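Local coordinates for uncharacterized conserved protein (Staphylococcus epidermidis, PDB 3FRM), which is of unknown function but is probably an acetyltransferase of the GNAT type or a protein built on that fold, at residues 7-12 and 100-105; 79-84 and 243-248. One frame throughout, in Å; residues are numbered along the deposited sequence.

In the fold
Both contacts join a loop of the N-terminal half to the central mixed sheet, where strands 96-105 and 241-251 are antiparallel neighbours: contact 1 packs on a face of the sheet, contact 2 lies beside a strand. Their centres are about 13 Å apart. Backbone bonds join them: Leu100 N lies 2.6 Å from Lys246 O, and Leu102 O lies 2.7 Å from Gln243 N, both probable hydrogen bonds. Their centres lie about 11 and 17 Å from the centre of the chain. Both reach the second subunit. Contact 2 also meets a sulfate held by that subunit's Gly203, Gly205 and Ser206 backbone nitrogens; the ion itself probably came from the crystallisation liquor.

Contact 1. Residues 7-12 and 100-105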
loop_
_atom_site.group_PDB
_atom_site.type_symbol
_atom_site.label_atom_id
_atom_site.label_comp_id
_atom_site.label_asym_id
_atom_site.label_seq_id
_atom_site.Cartn_x
_atom_site.Cartn_y
_atom_site.Cartn_z
ATOM N N ILE A 7 -0.165 -16.315 15.785
ATOM C CA ILE A 7 0.977 -15.431 15.584
ATOM C C ILE A 7 0.668 -13.952 15.902
ATOM O O ILE A 7 -0.397 -13.455 15.566
ATOM C CB ILE A 7 1.581 -15.628 14.193
ATOM C CG1 ILE A 7 2.365 -16.945 14.187
ATOM C CG2 ILE A 7 2.531 -14.476 13.822
ATOM C CD1 ILE A 7 2.760 -17.400 12.821
ATOM N N THR A 8 1.586 -13.278 16.596
ATOM C CA THR A 8 1.445 -11.848 16.835
ATOM C C THR A 8 2.699 -11.019 16.601
ATOM O O THR A 8 3.790 -11.520 16.286
ATOM C CB THR A 8 0.893 -11.483 18.265
ATOM O OG1 THR A 8 1.980 -11.278 19.179
ATOM C CG2 THR A 8 -0.110 -12.511 18.804
ATOM N N PHE A 9 2.527 -9.724 16.779
ATOM C CA PHE A 9 3.629 -8.795 16.677
ATOM C C PHE A 9 4.814 -9.145 17.566
ATOM O O PHE A 9 5.946 -8.724 17.296
ATOM C CB PHE A 9 3.147 -7.388 16.958
ATOM C CG PHE A 9 2.734 -6.632 15.714
ATOM C CD1 PHE A 9 1.375 -6.511 15.370
ATOM C CD2 PHE A 9 3.694 -6.009 14.918
ATOM C CE1 PHE A 9 0.977 -5.802 14.229
ATOM C CE2 PHE A 9 3.327 -5.314 13.793
ATOM C CZ PHE A 9 1.964 -5.215 13.436
ATOM N N LYS A 10 4.552 -9.915 18.625
ATOM C CA LYS A 10 5.609 -10.350 19.551
ATOM C C LYS A 10 6.615 -11.247 18.825
ATOM O O LYS A 10 7.777 -11.285 19.179
ATOM C CB LYS A 10 5.014 -11.055 20.769
ATOM C CG LYS A 10 4.471 -10.087 21.824
ATOM C CD LYS A 10 2.987 -10.360 22.100
ATOM C CE LYS A 10 2.776 -11.654 22.918
ATOM N NZ LYS A 10 1.510 -12.353 22.569
ATOM N N ASP A 11 6.155 -11.937 17.785
ATOM C CA ASP A 11 7.009 -12.819 17.010
ATOM C C ASP A 11 7.956 -12.064 16.073
ATOM O O ASP A 11 8.877 -12.629 15.495
ATOM C CB ASP A 11 6.110 -13.756 16.230
ATOM C CG ASP A 11 5.238 -14.594 17.152
ATOM O OD1 ASP A 11 5.828 -15.218 18.075
ATOM O OD2 ASP A 11 3.982 -14.629 16.979
ATOM N N ILE A 12 7.732 -10.778 15.903
ATOM C CA ILE A 12 8.569 -10.019 14.991
ATOM C C ILE A 12 9.892 -9.635 15.648
ATOM O O ILE A 12 9.929 -9.279 16.791
ATOM C CB ILE A 12 7.778 -8.860 14.397
ATOM C CG1 ILE A 12 6.615 -9.429 13.537
ATOM C CG2 ILE A 12 8.677 -7.784 13.725
ATOM C CD1 ILE A 12 6.976 -9.993 12.078
ATOM N N LEU A 100 2.194 -0.007 10.877
ATOM C CA LEU A 100 2.858 -1.266 10.532
ATOM C C LEU A 100 1.760 -2.259 10.402
ATOM O O LEU A 100 0.809 -2.205 11.171
ATOM C CB LEU A 100 3.765 -1.723 11.657
ATOM C CG LEU A 100 5.219 -1.247 11.788
ATOM C CD1 LEU A 100 5.724 -0.220 10.715
ATOM C CD2 LEU A 100 5.435 -0.741 13.221
ATOM N N GLU A 101 1.892 -3.166 9.444
ATOM C CA GLU A 101 0.914 -4.237 9.210
ATOM C C GLU A 101 1.592 -5.593 9.289
ATOM O O GLU A 101 2.644 -5.815 8.634
ATOM C CB GLU A 101 0.351 -4.117 7.812
ATOM C CG GLU A 101 -0.713 -3.081 7.708
ATOM C CD GLU A 101 -1.041 -2.671 6.268
ATOM O OE1 GLU A 101 -2.026 -1.899 6.102
ATOM O OE2 GLU A 101 -0.347 -3.121 5.310
ATOM N N LEU A 102 1.021 -6.479 10.098
ATOM C CA LEU A 102 1.542 -7.821 10.188
ATOM C C LEU A 102 0.867 -8.757 9.158
ATOM O O LEU A 102 -0.364 -8.905 9.170
ATOM C CB LEU A 102 1.334 -8.375 11.596
ATOM C CG LEU A 102 1.769 -9.838 11.804
ATOM C CD1 LEU A 102 3.324 -9.972 11.782
ATOM C CD2 LEU A 102 1.201 -10.382 13.151
ATOM N N TYR A 103 1.673 -9.357 8.271
ATOM C CA TYR A 103 1.202 -10.402 7.314
ATOM C C TYR A 103 1.696 -11.789 7.637
ATOM O O TYR A 103 2.832 -11.991 8.061
ATOM C CB TYR A 103 1.562 -10.046 5.858
ATOM C CG TYR A 103 0.847 -8.806 5.406
ATOM C CD1 TYR A 103 -0.460 -8.860 4.952
ATOM C CD2 TYR A 103 1.425 -7.552 5.563
ATOM C CE1 TYR A 103 -1.143 -7.718 4.587
ATOM C CE2 TYR A 103 0.759 -6.398 5.186
ATOM C CZ TYR A 103 -0.521 -6.492 4.686
ATOM O OH TYR A 103 -1.210 -5.339 4.329
ATOM N N VAL A 104 0.836 -12.772 7.404
ATOM C CA VAL A 104 1.183 -14.128 7.762
ATOM C C VAL A 104 0.830 -15.059 6.623
ATOM O O VAL A 104 -0.130 -14.807 5.917
ATOM C CB VAL A 104 0.439 -14.526 9.057
ATOM C CG1 VAL A 104 -1.002 -14.958 8.750
ATOM C CG2 VAL A 104 1.121 -15.677 9.724
ATOM N N ILE A 105 1.592 -16.141 6.449
ATOM C CA ILE A 105 1.249 -17.169 5.487
ATOM C C ILE A 105 1.770 -18.554 5.924
ATOM O O ILE A 105 2.740 -18.636 6.666
ATOM C CB ILE A 105 1.719 -16.802 4.072
ATOM C CG1 ILE A 105 0.929 -17.669 3.063
ATOM C CG2 ILE A 105 3.224 -16.989 3.957
ATOM C CD1 ILE A 105 1.196 -17.428 1.552
#
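Facing Leu102 and Val104, residues 7-9 run antiparallel to strand 96-105 before the chain turns away, with Phe9 CA 6.9 Å from Leu102 CA and Ile7 CA 7.9 Å from Val104 CA, and no hydrogen bond crosses between them. The loop holds an ST turn at Thr8 overlapping the start of a 3-10 turn, and its apolar side chains pack on one face of the sheet of a GNAT-like fold. Leu102 is the hub. Its CB lies over one face of the Phe9 ring, a CH-pi contact 4.0 Å from the ring centroid and displaced toward the rim, while Leu100 O meets the same ring at its edge, near the ring plane. With CG of Leu102 anti to the backbone N (chi1 176°), the two methyls reach past the ring into the loop: CD2 comes against the Thr8 carbonyl carbon, and CD1 packs on Ile12 CD1 at 3.7 Å. Farther along, Ile7 CD1 meets Val104 CG2 at 3.9 Å. Phe9 and Ile12 also pack on Val224 of strand 221-225, and Phe9 touches Lys246 of strand 241-251, so the loop spans three neighbouring strands. A salt bridge from Asp11 OD1 to Lys186 ties it to the turn between strands 174-183 and 188-195. Within the loop, Lys10 N donates to Thr8 OG1, and Asp11 OD2 receives Thr8 N at 2.8 Å on its anti side, 23° out of the carboxylate plane.

Contact 2. Residues 79-84 and 243-248; sequences NEKIDE and QGFKYH. With SO4 (sulfate ion), chain J.
Two hydrogen bonds tie Asn79 to the backbone of Phe245. Asn79 N donates almost straight to Phe245 O (2.8 Å, 170°). In return Phe245 N gives to Asn79 OD1 at 3.1 Å, meeting the amide oxygen from above its plane. One rung further, a water links the two segments, donating to Glu80 O and accepting from Tyr247 N. Among the apolar contacts, the Phe245 ring turns one face to Asn79 CA, a CH-pi contact 3.8 Å from the centroid; a chi1 of 62°, with CG between the backbone N and the carbonyl carbon, swings the ring there. Ile82 CD1 presses on Tyr247 CB at 3.6 Å. Lys81 crosses the Tyr247 side chain at a slant, CE 3.5 Å from Tyr247 OH, and brings NZ to sulfate O2 at 2.7 Å. This is the subunit interface: Arg237 of the second subunit binds the same sulfate at the N-terminal end of that subunit's helix 204-216, whose Gln-x-x-Gly-x-Gly sequence is consistent with the GNAT pyrophosphate-binding loop. Segment 79-84 lies alongside strand 241-251, on the side where strand 72-75 is its neighbour. Beyond it, Asp83 takes the N-cap of helix 84-92, its OD1 accepting from Val85 N.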
loop_
_atom_site.group_PDB
_atom_site.type_symbol
_atom_site.label_atom_id
_atom_site.label_comp_id
_atom_site.label_asym_id
_atom_site.label_seq_id
_atom_site.Cartn_x
_atom_site.Cartn_y
_atom_site.Cartn_z
ATOM N N ASN A 79 -3.066 -3.454 17.310
ATOM C CA ASN A 79 -4.479 -3.341 17.081
ATOM C C ASN A 79 -5.179 -2.304 17.965
ATOM O O ASN A 79 -6.356 -2.402 18.210
ATOM C CB ASN A 79 -5.129 -4.705 17.254
ATOM C CG ASN A 79 -4.426 -5.734 16.437
ATOM O OD1 ASN A 79 -4.361 -5.607 15.240
ATOM N ND2 ASN A 79 -3.814 -6.695 17.077
ATOM N N GLU A 80 -4.453 -1.303 18.414
ATOM C CA GLU A 80 -5.097 -0.205 19.135
ATOM C C GLU A 80 -5.011 1.125 18.378
ATOM O O GLU A 80 -3.932 1.499 17.970
ATOM C CB GLU A 80 -4.475 -0.092 20.525
ATOM C CG GLU A 80 -5.002 -1.215 21.467
ATOM C CD GLU A 80 -4.407 -1.165 22.864
ATOM O OE1 GLU A 80 -4.334 -0.076 23.479
ATOM O OE2 GLU A 80 -4.002 -2.236 23.364
ATOM N N LYS A 81 -6.167 1.761 18.173
ATOM C CA LYS A 81 -6.370 3.129 17.698
ATOM C C LYS A 81 -5.997 4.095 18.799
ATOM O O LYS A 81 -6.289 3.818 19.932
ATOM C CB LYS A 81 -7.874 3.369 17.396
ATOM C CG LYS A 81 -8.482 2.530 16.229
ATOM C CD LYS A 81 -7.675 2.740 14.903
ATOM C CE LYS A 81 -7.933 4.091 14.232
ATOM N NZ LYS A 81 -9.385 4.290 13.893
ATOM N N ILE A 82 -5.360 5.212 18.456
ATOM C CA ILE A 82 -4.882 6.244 19.394
ATOM C C ILE A 82 -5.954 7.299 19.685
ATOM O O ILE A 82 -6.687 7.718 18.795
ATOM C CB ILE A 82 -3.683 6.954 18.768
ATOM C CG1 ILE A 82 -2.709 5.925 18.223
ATOM C CG2 ILE A 82 -2.951 7.852 19.737
ATOM C CD1 ILE A 82 -1.477 6.600 17.505
ATOM N N ASP A 83 -6.051 7.749 20.921
ATOM C CA ASP A 83 -7.110 8.699 21.205
ATOM C C ASP A 83 -6.855 10.014 20.464
ATOM O O ASP A 83 -5.703 10.388 20.170
ATOM C CB ASP A 83 -7.277 8.939 22.703
ATOM C CG ASP A 83 -8.372 9.935 22.997
ATOM O OD1 ASP A 83 -8.025 11.121 23.198
ATOM O OD2 ASP A 83 -9.595 9.556 22.960
ATOM N N GLU A 84 -7.943 10.696 20.144
ATOM C CA GLU A 84 -7.902 11.966 19.462
ATOM C C GLU A 84 -6.931 12.983 20.100
ATOM O O GLU A 84 -6.093 13.607 19.428
ATOM C CB GLU A 84 -9.293 12.574 19.430
ATOM C CG GLU A 84 -9.315 13.828 18.571
ATOM C CD GLU A 84 -10.383 14.804 18.997
ATOM O OE1 GLU A 84 -11.593 14.404 18.992
ATOM O OE2 GLU A 84 -10.002 15.969 19.320
ATOM N N GLN A 243 -2.959 -9.736 9.347
ATOM C CA GLN A 243 -3.217 -10.133 10.735
ATOM C C GLN A 243 -2.930 -9.079 11.820
ATOM O O GLN A 243 -2.430 -9.448 12.893
ATOM C CB GLN A 243 -2.341 -11.342 11.061
ATOM C CG GLN A 243 -2.760 -12.080 12.337
ATOM C CD GLN A 243 -2.836 -13.540 12.082
ATOM O OE1 GLN A 243 -3.505 -13.959 11.140
ATOM N NE2 GLN A 243 -2.144 -14.336 12.897
ATOM N N GLY A 244 -3.162 -7.798 11.539
ATOM C CA GLY A 244 -3.237 -6.810 12.585
ATOM C C GLY A 244 -2.305 -5.650 12.280
ATOM O O GLY A 244 -1.515 -5.732 11.356
ATOM N N PHE A 245 -2.434 -4.574 13.043
ATOM C CA PHE A 245 -1.640 -3.372 12.764
ATOM C C PHE A 245 -1.009 -2.793 14.003
ATOM O O PHE A 245 -1.391 -3.146 15.099
ATOM C CB PHE A 245 -2.542 -2.300 12.125
ATOM C CG PHE A 245 -3.676 -1.851 13.013
ATOM C CD1 PHE A 245 -3.543 -0.690 13.813
ATOM C CD2 PHE A 245 -4.857 -2.594 13.065
ATOM C CE1 PHE A 245 -4.586 -0.280 14.659
ATOM C CE2 PHE A 245 -5.921 -2.192 13.887
ATOM C CZ PHE A 245 -5.787 -1.015 14.692
ATOM N N LYS A 246 -0.039 -1.908 13.816
ATOM C CA LYS A 246 0.436 -1.005 14.890
ATOM C C LYS A 246 0.576 0.376 14.314
ATOM O O LYS A 246 1.167 0.531 13.226
ATOM C CB LYS A 246 1.848 -1.407 15.322
ATOM C CG LYS A 246 1.937 -2.541 16.303
ATOM C CD LYS A 246 3.302 -2.522 17.066
ATOM C CE LYS A 246 3.234 -3.674 18.075
ATOM N NZ LYS A 246 4.370 -3.881 19.005
ATOM N N TYR A 247 0.113 1.385 15.046
ATOM C CA TYR A 247 0.501 2.768 14.807
ATOM C C TYR A 247 1.956 2.995 15.254
ATOM O O TYR A 247 2.410 2.394 16.215
ATOM C CB TYR A 247 -0.443 3.772 15.528
ATOM C CG TYR A 247 -1.644 3.967 14.698
ATOM C CD1 TYR A 247 -1.662 4.883 13.658
ATOM C CD2 TYR A 247 -2.746 3.132 14.871
ATOM C CE1 TYR A 247 -2.767 4.977 12.797
ATOM C CE2 TYR A 247 -3.841 3.223 14.058
ATOM C CZ TYR A 247 -3.877 4.131 13.024
ATOM O OH TYR A 247 -5.027 4.135 12.222
ATOM N N HIS A 248 2.655 3.895 14.584
ATOM C CA HIS A 248 4.029 4.177 14.891
ATOM C C HIS A 248 4.356 5.609 14.412
ATOM O O HIS A 248 3.846 6.112 13.405
ATOM C CB HIS A 248 4.993 3.107 14.318
ATOM C CG HIS A 248 5.465 3.404 12.937
ATOM N ND1 HIS A 248 4.806 2.954 11.812
ATOM C CD2 HIS A 248 6.498 4.162 12.493
ATOM C CE1 HIS A 248 5.416 3.411 10.732
ATOM N NE2 HIS A 248 6.452 4.134 11.117
HETATM S S SO4 J . -10.393 5.917 10.737
HETATM O O1 SO4 J . -9.638 4.921 9.994
HETATM O O2 SO4 J . -9.697 6.221 11.985
HETATM O O3 SO4 J . -10.499 7.144 9.942
HETATM O O4 SO4 J . -11.782 5.522 10.955
HETATM O O HOH W 1 -1.286 0.870 17.564
#